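Local coordinates for protein ornithine carbamoyltransferase, mitochondrial (PDB 3SDS) that catalyses the transfer of the carbamoyl group from carbamoyl phosphate to L-ornithine, giving L-citrulline and phosphate in arginine biosynthesis, at residues 204-209 with 234-239; 68-73 with 116-121; 216-221 with 284-289; 45-50 with 337-342. One frame throughout, in Å; residues are numbered along the deposited sequence.

Contact 1 (204-209 with 234-239); sequences LAIAAT and QKAREG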
loop_
_atom_site.group_PDB
_atom_site.type_symbol
_atom_site.label_atom_id
_atom_site.label_comp_id
_atom_site.label_asym_id
_atom_site.label_seq_id
_atom_site.Cartn_x
_atom_site.Cartn_y
_atom_site.Cartn_z
ATOM N N LEU A 204 -26.062 -13.692 -9.367
ATOM C CA LEU A 204 -26.377 -13.668 -10.796
ATOM C C LEU A 204 -27.853 -14.052 -11.018
ATOM O O LEU A 204 -28.607 -13.324 -11.706
ATOM C CB LEU A 204 -25.432 -14.602 -11.564
ATOM C CG LEU A 204 -25.569 -14.872 -13.071
ATOM C CD1 LEU A 204 -25.600 -13.589 -13.881
ATOM C CD2 LEU A 204 -24.420 -15.767 -13.568
ATOM N N ALA A 205 -28.264 -15.172 -10.405
ATOM C CA ALA A 205 -29.669 -15.624 -10.422
ATOM C C ALA A 205 -30.666 -14.541 -9.981
ATOM O O ALA A 205 -31.666 -14.323 -10.666
ATOM C CB ALA A 205 -29.853 -16.896 -9.570
ATOM N N ILE A 206 -30.394 -13.888 -8.847
ATOM C CA ILE A 206 -31.267 -12.822 -8.312
ATOM C C ILE A 206 -31.371 -11.624 -9.290
ATOM O O ILE A 206 -32.440 -11.035 -9.466
ATOM C CB ILE A 206 -30.794 -12.346 -6.875
ATOM C CG1 ILE A 206 -30.913 -13.481 -5.849
ATOM C CG2 ILE A 206 -31.576 -11.118 -6.396
ATOM C CD1 ILE A 206 -30.297 -13.171 -4.484
ATOM N N ALA A 207 -30.245 -11.281 -9.920
ATOM C CA ALA A 207 -30.194 -10.222 -10.922
ATOM C C ALA A 207 -31.002 -10.602 -12.166
ATOM O O ALA A 207 -31.937 -9.888 -12.550
ATOM C CB ALA A 207 -28.753 -9.906 -11.282
ATOM N N ALA A 208 -30.660 -11.735 -12.776
ATOM C CA ALA A 208 -31.400 -12.238 -13.938
ATOM C C ALA A 208 -32.939 -12.248 -13.759
ATOM O O ALA A 208 -33.687 -11.907 -14.694
ATOM C CB ALA A 208 -30.894 -13.621 -14.315
ATOM N N THR A 209 -33.401 -12.644 -12.571
ATOM C CA THR A 209 -34.824 -12.638 -12.254
ATOM C C THR A 209 -35.405 -11.230 -12.375
ATOM O O THR A 209 -36.415 -11.034 -13.037
ATOM C CB THR A 209 -35.095 -13.193 -10.853
ATOM O OG1 THR A 209 -34.707 -14.567 -10.799
ATOM C CG2 THR A 209 -36.546 -13.108 -10.526
ATOM N N GLN A 234 -37.218 -16.255 -5.376
ATOM C CA GLN A 234 -38.662 -16.213 -5.443
ATOM C C GLN A 234 -39.169 -14.844 -4.964
ATOM O O GLN A 234 -40.003 -14.245 -5.634
ATOM C CB GLN A 234 -39.261 -17.390 -4.662
ATOM C CG GLN A 234 -40.680 -17.770 -5.065
ATOM C CD GLN A 234 -40.775 -18.598 -6.344
ATOM O OE1 GLN A 234 -39.822 -19.274 -6.743
ATOM N NE2 GLN A 234 -41.943 -18.547 -6.990
ATOM N N LYS A 235 -38.635 -14.330 -3.850
ATOM C CA LYS A 235 -39.038 -12.995 -3.334
ATOM C C LYS A 235 -38.709 -11.856 -4.303
ATOM O O LYS A 235 -39.443 -10.856 -4.380
ATOM C CB LYS A 235 -38.422 -12.693 -1.959
ATOM N N ALA A 236 -37.606 -12.023 -5.037
ATOM C CA ALA A 236 -37.212 -11.096 -6.092
ATOM C C ALA A 236 -38.218 -11.035 -7.258
ATOM O O ALA A 236 -38.240 -10.053 -8.008
ATOM C CB ALA A 236 -35.813 -11.424 -6.591
ATOM N N ARG A 237 -39.057 -12.063 -7.399
ATOM C CA ARG A 237 -40.113 -12.051 -8.420
ATOM C C ARG A 237 -41.141 -10.943 -8.230
ATOM O O ARG A 237 -41.600 -10.360 -9.206
ATOM C CB ARG A 237 -40.808 -13.398 -8.511
ATOM C CG ARG A 237 -40.078 -14.361 -9.413
ATOM C CD ARG A 237 -40.445 -15.808 -9.118
ATOM N NE ARG A 237 -40.220 -16.634 -10.297
ATOM C CZ ARG A 237 -41.127 -16.815 -11.260
ATOM N NH1 ARG A 237 -42.326 -16.238 -11.164
ATOM N NH2 ARG A 237 -40.843 -17.582 -12.314
ATOM N N GLU A 238 -41.467 -10.643 -6.975
ATOM C CA GLU A 238 -42.509 -9.668 -6.601
ATOM C C GLU A 238 -42.401 -8.272 -7.268
ATOM O O GLU A 238 -41.350 -7.607 -7.213
ATOM C CB GLU A 238 -42.535 -9.547 -5.073
ATOM C CG GLU A 238 -43.683 -8.759 -4.473
ATOM C CD GLU A 238 -44.239 -9.426 -3.212
ATOM O OE1 GLU A 238 -43.647 -10.442 -2.773
ATOM O OE2 GLU A 238 -45.276 -8.947 -2.679
ATOM N N GLY A 239 -43.494 -7.845 -7.902
ATOM C CA GLY A 239 -43.552 -6.532 -8.555
ATOM C C GLY A 239 -42.929 -6.371 -9.948
ATOM O O GLY A 239 -42.904 -5.262 -10.475
#
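Thr209 turns its methyl CG2 anti to its own backbone N and its hydroxyl to the side of that N (chi1 -64°), a rotation that hands the methyl to Ala236 and Arg237 and keeps the oxygen on its own helix. CG2 of Thr209 lies 3.9 Å from CG of Arg237, near the start of the arginine chain, and 4.2 Å from the backbone C of Ala236. The two side chains cross at about a right angle: the short threonine branch abuts the base of an arginine that runs on, extended from CG to NE, leaving the guanidinium beyond the interface. One turn earlier, Ile206 brings its branch methyl CG2 to 4.3 Å from CB of Ala236. Ala236 thus sits between two helix positions three residues apart, and its small side chain, aimed at helix 199-210, lets the CA atoms of Ile206 and Ala236 come within 6.6 Å. No hydrogen bond joins the segments. The threonine hydroxyl is used within its helix, Thr209 OG1 donating to Ala205 O at 3.1 Å; the amide of Thr209 reaches the same oxygen from the opposite face of its plane. The carbonyl thus takes two donors, and the one from OG1 helps hold the side-chain rotation. Leu232 and Ile233, earlier on helix 227-237, extend the apolar seam along Ile206 and Thr209. Helix 199-210, which follows strand 190-194, has Phe163 of helix 156-169 against Leu204, Ala207 and Ala208, so it lies between that helix and helix 227-237, its successor after strand 214-218.

Contact 2 (68-73 with 116-121); sequences TVAMMF and VVISSM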
loop_
_atom_site.group_PDB
_atom_site.type_symbol
_atom_site.label_atom_id
_atom_site.label_comp_id
_atom_site.label_asym_id
_atom_site.label_seq_id
_atom_site.Cartn_x
_atom_site.Cartn_y
_atom_site.Cartn_z
ATOM N N THR A 68 -10.334 8.414 2.399
ATOM C CA THR A 68 -9.778 7.056 2.426
ATOM C C THR A 68 -10.872 5.996 2.339
ATOM O O THR A 68 -11.922 6.117 3.003
ATOM C CB THR A 68 -9.004 6.826 3.722
ATOM O OG1 THR A 68 -8.038 7.869 3.874
ATOM C CG2 THR A 68 -8.307 5.473 3.714
ATOM N N VAL A 69 -10.628 4.970 1.528
ATOM C CA VAL A 69 -11.483 3.781 1.522
ATOM C C VAL A 69 -10.685 2.600 2.089
ATOM O O VAL A 69 -9.596 2.285 1.592
ATOM C CB VAL A 69 -11.980 3.468 0.098
ATOM C CG1 VAL A 69 -12.738 2.128 0.046
ATOM C CG2 VAL A 69 -12.837 4.594 -0.423
ATOM N N ALA A 70 -11.200 1.945 3.126
ATOM C CA ALA A 70 -10.492 0.776 3.684
ATOM C C ALA A 70 -10.896 -0.537 3.009
ATOM O O ALA A 70 -12.087 -0.842 2.877
ATOM C CB ALA A 70 -10.697 0.684 5.189
ATOM N N MET A 71 -9.905 -1.306 2.570
ATOM C CA MET A 71 -10.142 -2.653 2.023
ATOM C C MET A 71 -9.735 -3.708 3.051
ATOM O O MET A 71 -8.545 -3.834 3.392
ATOM C CB MET A 71 -9.349 -2.875 0.729
ATOM C CG MET A 71 -9.525 -1.807 -0.344
ATOM S SD MET A 71 -8.504 -2.098 -1.823
ATOM C CE MET A 71 -6.852 -1.731 -1.258
ATOM N N MET A 72 -10.713 -4.452 3.565
ATOM C CA MET A 72 -10.413 -5.514 4.550
ATOM C C MET A 72 -10.539 -6.924 3.962
ATOM O O MET A 72 -11.656 -7.389 3.669
ATOM C CB MET A 72 -11.282 -5.376 5.800
ATOM C CG MET A 72 -10.880 -4.212 6.676
ATOM S SD MET A 72 -12.109 -3.799 7.932
ATOM C CE MET A 72 -11.627 -4.915 9.249
ATOM N N PHE A 73 -9.405 -7.600 3.790
ATOM C CA PHE A 73 -9.411 -8.918 3.174
ATOM C C PHE A 73 -8.942 -10.038 4.108
ATOM O O PHE A 73 -7.845 -9.969 4.657
ATOM C CB PHE A 73 -8.618 -8.910 1.855
ATOM C CG PHE A 73 -9.157 -7.937 0.817
ATOM C CD1 PHE A 73 -8.301 -7.282 -0.039
ATOM C CD2 PHE A 73 -10.516 -7.670 0.712
ATOM C CE1 PHE A 73 -8.785 -6.390 -0.984
ATOM C CE2 PHE A 73 -11.004 -6.770 -0.225
ATOM C CZ PHE A 73 -10.137 -6.131 -1.075
ATOM N N VAL A 116 -16.385 -0.128 15.126
ATOM C CA VAL A 116 -16.673 1.259 15.487
ATOM C C VAL A 116 -15.467 2.145 15.174
ATOM O O VAL A 116 -15.620 3.205 14.540
ATOM C CB VAL A 116 -17.110 1.413 16.964
ATOM C CG1 VAL A 116 -16.904 2.857 17.469
ATOM C CG2 VAL A 116 -18.554 0.973 17.147
ATOM N N VAL A 117 -14.281 1.671 15.581
ATOM C CA VAL A 117 -12.999 2.390 15.461
ATOM C C VAL A 117 -12.529 2.681 14.029
ATOM O O VAL A 117 -12.217 3.827 13.699
ATOM C CB VAL A 117 -11.876 1.664 16.259
ATOM C CG1 VAL A 117 -10.517 2.367 16.086
ATOM C CG2 VAL A 117 -12.244 1.608 17.730
ATOM N N ILE A 118 -12.461 1.655 13.185
ATOM C CA ILE A 118 -12.025 1.843 11.789
ATOM C C ILE A 118 -12.990 2.734 11.025
ATOM O O ILE A 118 -12.553 3.662 10.335
ATOM C CB ILE A 118 -11.789 0.498 11.032
ATOM C CG1 ILE A 118 -10.656 -0.281 11.715
ATOM C CG2 ILE A 118 -11.427 0.739 9.576
ATOM C CD1 ILE A 118 -10.134 -1.494 10.946
ATOM N N SER A 119 -14.292 2.477 11.177
ATOM C CA SER A 119 -15.310 3.253 10.457
ATOM C C SER A 119 -15.329 4.745 10.834
ATOM O O SER A 119 -15.807 5.579 10.051
ATOM C CB SER A 119 -16.713 2.627 10.592
ATOM O OG SER A 119 -17.278 2.860 11.856
ATOM N N SER A 120 -14.800 5.085 12.010
ATOM C CA SER A 120 -14.795 6.475 12.430
ATOM C C SER A 120 -13.670 7.315 11.788
ATOM O O SER A 120 -13.684 8.553 11.874
ATOM C CB SER A 120 -14.827 6.594 13.964
ATOM O OG SER A 120 -13.631 6.147 14.578
ATOM N N MET A 121 -12.716 6.646 11.131
ATOM C CA MET A 121 -11.550 7.323 10.499
ATOM C C MET A 121 -11.447 7.058 8.981
ATOM O O MET A 121 -10.441 7.393 8.366
ATOM C CB MET A 121 -10.211 6.993 11.220
ATOM C CG MET A 121 -10.159 7.281 12.738
ATOM S SD MET A 121 -8.565 6.906 13.582
ATOM C CE MET A 121 -8.572 5.129 13.775
#
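Met72 and Ile118 reach for each other tip to tip, the thioether methyl CE of Met72 lying 4.1 Å from the terminal methyl CD1 of Ile118. The methionine leaves strand 68-73 with CG beside its backbone N, keeps CG to SD extended, and then bends at the sulfur (chi3 86°); this last turn swings CE out of line with the rest of the chain and onto the isoleucine. Ile118 divides its branches between two strand residues. Its CG1 arm, beside the backbone N (chi1 -63°) and extended to CD1 (chi2 -169°), serves Met72, whereas CG2, anti to the backbone N, points at Ala70 and stops 4.4 Å from its CB. Ala70 and Met72 are alternate residues of the strand and face the same way, so one branched side chain spans both. The alanine is also where strand and helix backbones are nearest, with 8.3 Å between the CA atoms of Ala70 and Ile118. Contact across the segments is purely apolar; the hydroxyl of Ser120, by comparison, turns back to its own chain, OG donating to Val117 O at 2.9 Å. Met71 and Phe73, on the other side of the strand, pack against helix 78-90. Gly86 and Arg79 of a second subunit touch Thr68 and Val117, placing the region beside a trimer interface. Helix 111-119 makes the crossover from strand 94-98 to strand 124-128 and passes over strand 68-73 between them, the three-layer alpha/beta arrangement of the carbamoyl phosphate-binding domain.

Contact 3 (216-221 with 284-289); sequences AVATPR and KDFKVT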
loop_
_atom_site.group_PDB
_atom_site.type_symbol
_atom_site.label_atom_id
_atom_site.label_comp_id
_atom_site.label_asym_id
_atom_site.label_seq_id
_atom_site.Cartn_x
_atom_site.Cartn_y
_atom_site.Cartn_z
ATOM N N ALA A 216 -30.996 -21.499 -16.043
ATOM C CA ALA A 216 -31.117 -22.962 -15.814
ATOM C C ALA A 216 -29.841 -23.526 -15.200
ATOM O O ALA A 216 -28.750 -23.220 -15.660
ATOM C CB ALA A 216 -31.452 -23.680 -17.097
ATOM N N VAL A 217 -29.968 -24.338 -14.155
ATOM C CA VAL A 217 -28.794 -24.705 -13.348
ATOM C C VAL A 217 -28.536 -26.209 -13.260
ATOM O O VAL A 217 -29.339 -26.960 -12.682
ATOM C CB VAL A 217 -28.882 -24.112 -11.900
ATOM C CG1 VAL A 217 -27.684 -24.552 -11.050
ATOM C CG2 VAL A 217 -28.969 -22.584 -11.926
ATOM N N ALA A 218 -27.410 -26.643 -13.818
ATOM C CA ALA A 218 -27.029 -28.056 -13.746
ATOM C C ALA A 218 -25.933 -28.247 -12.708
ATOM O O ALA A 218 -24.883 -27.585 -12.772
ATOM C CB ALA A 218 -26.597 -28.583 -15.113
ATOM N N THR A 219 -26.210 -29.120 -11.735
ATOM C CA THR A 219 -25.268 -29.465 -10.666
ATOM C C THR A 219 -25.392 -30.944 -10.321
ATOM O O THR A 219 -26.458 -31.546 -10.502
ATOM C CB THR A 219 -25.506 -28.676 -9.327
ATOM O OG1 THR A 219 -26.672 -29.177 -8.658
ATOM C CG2 THR A 219 -25.624 -27.160 -9.536
ATOM N N PRO A 220 -24.307 -31.538 -9.794
ATOM C CA PRO A 220 -24.379 -32.915 -9.300
ATOM C C PRO A 220 -25.267 -33.039 -8.061
ATOM O O PRO A 220 -25.463 -32.048 -7.339
ATOM C CB PRO A 220 -22.930 -33.223 -8.906
ATOM C CG PRO A 220 -22.103 -32.176 -9.555
ATOM C CD PRO A 220 -22.959 -30.967 -9.635
ATOM N N ARG A 221 -25.779 -34.245 -7.811
ATOM C CA ARG A 221 -26.502 -34.527 -6.569
ATOM C C ARG A 221 -25.619 -34.220 -5.354
ATOM O O ARG A 221 -24.540 -34.782 -5.217
ATOM C CB ARG A 221 -26.984 -35.989 -6.529
ATOM N N LYS A 284 -17.745 -35.452 -13.208
ATOM C CA LYS A 284 -17.272 -36.171 -14.417
ATOM C C LYS A 284 -17.707 -35.547 -15.738
ATOM O O LYS A 284 -16.860 -35.182 -16.562
ATOM C CB LYS A 284 -17.690 -37.657 -14.396
ATOM N N ASP A 285 -19.018 -35.421 -15.937
ATOM C CA ASP A 285 -19.539 -34.944 -17.221
ATOM C C ASP A 285 -19.770 -33.429 -17.248
ATOM O O ASP A 285 -20.299 -32.895 -18.228
ATOM C CB ASP A 285 -20.816 -35.714 -17.601
ATOM C CG ASP A 285 -20.613 -37.232 -17.592
ATOM O OD1 ASP A 285 -19.497 -37.691 -17.947
ATOM O OD2 ASP A 285 -21.570 -37.967 -17.231
ATOM N N PHE A 286 -19.354 -32.745 -16.184
ATOM C CA PHE A 286 -19.628 -31.307 -16.025
ATOM C C PHE A 286 -18.695 -30.315 -16.765
ATOM O O PHE A 286 -18.967 -29.116 -16.776
ATOM C CB PHE A 286 -19.788 -30.944 -14.539
ATOM C CG PHE A 286 -21.118 -31.369 -13.946
ATOM C CD1 PHE A 286 -22.175 -30.456 -13.838
ATOM C CD2 PHE A 286 -21.319 -32.684 -13.495
ATOM C CE1 PHE A 286 -23.406 -30.842 -13.294
ATOM C CE2 PHE A 286 -22.548 -33.081 -12.946
ATOM C CZ PHE A 286 -23.592 -32.157 -12.851
ATOM N N LYS A 287 -17.632 -30.814 -17.399
ATOM C CA LYS A 287 -16.694 -29.983 -18.167
ATOM C C LYS A 287 -17.327 -29.359 -19.417
ATOM O O LYS A 287 -17.749 -30.085 -20.320
ATOM C CB LYS A 287 -15.476 -30.817 -18.584
ATOM C CG LYS A 287 -14.317 -30.018 -19.183
ATOM C CD LYS A 287 -13.302 -30.932 -19.866
ATOM C CE LYS A 287 -11.980 -30.212 -20.127
ATOM N NZ LYS A 287 -11.174 -30.885 -21.174
ATOM N N VAL A 288 -17.360 -28.023 -19.478
ATOM C CA VAL A 288 -17.883 -27.300 -20.644
ATOM C C VAL A 288 -17.014 -27.518 -21.894
ATOM O O VAL A 288 -15.817 -27.222 -21.884
ATOM C CB VAL A 288 -18.070 -25.779 -20.352
ATOM C CG1 VAL A 288 -18.570 -25.054 -21.584
ATOM C CG2 VAL A 288 -19.053 -25.561 -19.213
ATOM N N THR A 289 -17.624 -28.062 -22.951
ATOM C CA THR A 289 -16.928 -28.376 -24.215
ATOM C C THR A 289 -17.756 -28.036 -25.454
ATOM O O THR A 289 -18.975 -27.910 -25.374
ATOM C CB THR A 289 -16.528 -29.889 -24.338
ATOM O OG1 THR A 289 -17.697 -30.724 -24.362
ATOM C CG2 THR A 289 -15.583 -30.318 -23.219
#
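Phe286 pushes its ring against the backbone of Ala218 and Thr219, the Ala218 methyl and the Pro220 ring, where the chain leaves strand 214-218. The tight part is the pyrrolidine on the ring: CG of Pro220 sits 3.9 Å from the centroid of the Phe286 ring, 26° off its normal, in a CH-pi contact displaced toward the rim. Pro220 CD adds to this over the same face, 3.5 Å from CZ of Phe286. A different part of the ring meets the strand end, for Ala218 O lies near the ring plane at the edge, 3.6 Å from CE1 of Phe286. The methyl of Ala218 is more distant, its CB 4.3 Å from that same CE1. Beside its backbone N (chi1 -76°), CG of Phe286 carries the ring inward, away from its looser neighbours: Asp285 is exposed and Lys287 partly so, neither of them touching 216-221. Val194 of strand 190-194 also touches Phe286, and Phe283 packs on Pro220. The loop between helices 277-282 and 290-296 is thereby plugged by one aromatic residue into the C-terminal end of the strands of the parallel sheet, the end at which Rossmann-like domains, such as this ornithine-binding one, commonly place their ligand-binding loops.

Contact 4 (45-50 with 337-342); sequences SSYKKT and AAISAL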
loop_
_atom_site.group_PDB
_atom_site.type_symbol
_atom_site.label_atom_id
_atom_site.label_comp_id
_atom_site.label_asym_id
_atom_site.label_seq_id
_atom_site.Cartn_x
_atom_site.Cartn_y
_atom_site.Cartn_z
ATOM N N SER A 45 -21.477 1.379 -17.940
ATOM C CA SER A 45 -21.325 1.427 -19.382
ATOM C C SER A 45 -20.916 2.832 -19.895
ATOM O O SER A 45 -19.998 2.967 -20.740
ATOM C CB SER A 45 -22.615 1.003 -20.046
ATOM O OG SER A 45 -22.438 1.047 -21.435
ATOM N N SER A 46 -21.613 3.858 -19.388
ATOM C CA SER A 46 -21.375 5.242 -19.736
ATOM C C SER A 46 -19.964 5.708 -19.340
ATOM O O SER A 46 -19.224 6.262 -20.180
ATOM C CB SER A 46 -22.417 6.111 -19.042
ATOM O OG SER A 46 -22.341 7.455 -19.477
ATOM N N TYR A 47 -19.596 5.490 -18.069
ATOM C CA TYR A 47 -18.293 5.923 -17.559
ATOM C C TYR A 47 -17.137 5.269 -18.332
ATOM O O TYR A 47 -16.099 5.913 -18.599
ATOM C CB TYR A 47 -18.165 5.662 -16.043
ATOM C CG TYR A 47 -19.191 6.374 -15.158
ATOM C CD1 TYR A 47 -19.715 7.638 -15.510
ATOM C CD2 TYR A 47 -19.618 5.802 -13.957
ATOM C CE1 TYR A 47 -20.664 8.291 -14.700
ATOM C CE2 TYR A 47 -20.565 6.450 -13.134
ATOM C CZ TYR A 47 -21.074 7.694 -13.510
ATOM O OH TYR A 47 -22.003 8.333 -12.706
ATOM N N LYS A 48 -17.343 3.999 -18.694
ATOM C CA LYS A 48 -16.398 3.189 -19.487
ATOM C C LYS A 48 -16.120 3.795 -20.867
ATOM O O LYS A 48 -14.970 3.913 -21.300
ATOM C CB LYS A 48 -16.938 1.747 -19.622
ATOM C CG LYS A 48 -16.240 0.878 -20.675
ATOM C CD LYS A 48 -16.579 -0.596 -20.536
ATOM C CE LYS A 48 -15.787 -1.414 -21.558
ATOM N NZ LYS A 48 -16.325 -2.826 -21.691
ATOM N N LYS A 49 -17.183 4.195 -21.551
ATOM C CA LYS A 49 -17.057 4.784 -22.885
ATOM C C LYS A 49 -16.314 6.140 -22.854
ATOM O O LYS A 49 -15.463 6.402 -23.704
ATOM C CB LYS A 49 -18.437 4.890 -23.549
ATOM C CG LYS A 49 -18.411 4.656 -25.022
ATOM C CD LYS A 49 -19.439 5.485 -25.780
ATOM C CE LYS A 49 -18.889 5.781 -27.193
ATOM N NZ LYS A 49 -19.917 6.161 -28.204
ATOM N N THR A 50 -16.631 6.980 -21.866
ATOM C CA THR A 50 -15.994 8.300 -21.723
ATOM C C THR A 50 -14.506 8.169 -21.384
ATOM O O THR A 50 -13.675 8.776 -22.062
ATOM C CB THR A 50 -16.670 9.182 -20.605
ATOM O OG1 THR A 50 -18.087 9.273 -20.804
ATOM C CG2 THR A 50 -16.093 10.572 -20.569
ATOM N N ALA A 337 -17.619 -1.500 -12.927
ATOM C CA ALA A 337 -18.641 -1.777 -11.925
ATOM C C ALA A 337 -18.312 -1.202 -10.527
ATOM O O ALA A 337 -19.201 -0.695 -9.837
ATOM C CB ALA A 337 -18.896 -3.257 -11.851
ATOM N N ALA A 338 -17.044 -1.249 -10.119
ATOM C CA ALA A 338 -16.633 -0.613 -8.859
ATOM C C ALA A 338 -16.821 0.907 -8.844
ATOM O O ALA A 338 -17.231 1.468 -7.807
ATOM C CB ALA A 338 -15.207 -0.965 -8.507
ATOM N N ILE A 339 -16.532 1.573 -9.970
ATOM C CA ILE A 339 -16.684 3.032 -10.045
ATOM C C ILE A 339 -18.155 3.379 -9.814
ATOM O O ILE A 339 -18.494 4.276 -9.016
ATOM C CB ILE A 339 -16.185 3.643 -11.405
ATOM C CG1 ILE A 339 -14.641 3.595 -11.526
ATOM C CG2 ILE A 339 -16.728 5.101 -11.599
ATOM C CD1 ILE A 339 -14.079 3.965 -12.926
ATOM N N SER A 340 -19.020 2.644 -10.506
ATOM C CA SER A 340 -20.465 2.866 -10.436
ATOM C C SER A 340 -20.971 2.664 -9.001
ATOM O O SER A 340 -21.705 3.516 -8.466
ATOM C CB SER A 340 -21.166 1.898 -11.390
ATOM O OG SER A 340 -22.553 2.117 -11.451
ATOM N N ALA A 341 -20.545 1.559 -8.379
ATOM C CA ALA A 341 -21.023 1.199 -7.054
ATOM C C ALA A 341 -20.542 2.151 -5.962
ATOM O O ALA A 341 -21.331 2.540 -5.079
ATOM C CB ALA A 341 -20.668 -0.232 -6.719
ATOM N N LEU A 342 -19.261 2.519 -6.018
ATOM C CA LEU A 342 -18.704 3.463 -5.056
ATOM C C LEU A 342 -19.316 4.853 -5.226
ATOM O O LEU A 342 -19.584 5.513 -4.217
ATOM C CB LEU A 342 -17.171 3.555 -5.150
ATOM C CG LEU A 342 -16.301 2.324 -4.911
ATOM C CD1 LEU A 342 -15.000 2.483 -5.670
ATOM C CD2 LEU A 342 -16.024 2.117 -3.445
#
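Tyr47 packs on Ile339 and Ser340 in a helix-helix contact of the carbamoyltransferase fold, by which the last helix of the chain, 327-347, packs back on helix 34-51 of the carbamoyl phosphate-binding half. Along the first segment, Ser45 turns to Leu164 of helix 156-169, and Ser46 offers its carbonyl to the next turn. Tyr47 carries the contact. With CG beside its backbone N (chi1 -60°), its ring crosses the isoleucine obliquely, CD2 of Tyr47 lying 3.8 Å from the branch methyl CG2 of Ile339. The ring's edge faces the backbone of the partner helix, CE2 of Tyr47 being 4.5 Å from CA of Ser340. Beyond the ring, its hydroxyl is hydrogen-bonded to Glu343, one turn after Ser340 on helix 327-347, while Ser340 OG bonds to Leu40 O, so polar links flank the apolar touch. Lys48 leads away to a salt bridge with Glu168 and a hydrogen bond to Asn333. At the end of the segment, Thr50 OG1 donates to Ser46 O over 3.3 Å, standing 40° out of the carbonyl plane.

How the contacts relate
From the N terminus, helix 34-51 opens contact 4, which closes only near the end of the chain at 337-342 and so encloses the other three, bringing the last helix back to the first domain. Contact 2 opens next, at 68-73, and closes at 116-121, wholly within the carbamoyl phosphate-binding domain. In the ornithine-binding domain contacts 1 and 3 cross: 204-209, 216-221, 234-239 and 284-289 alternate, so the helix pair and the packing at the end of strand 214-218 overlap along the chain without touching. Their nearest atoms are about 6 Å apart. Contacts 2 and 3, with centres 40 Å apart, lie on opposite sides of the chain's centre.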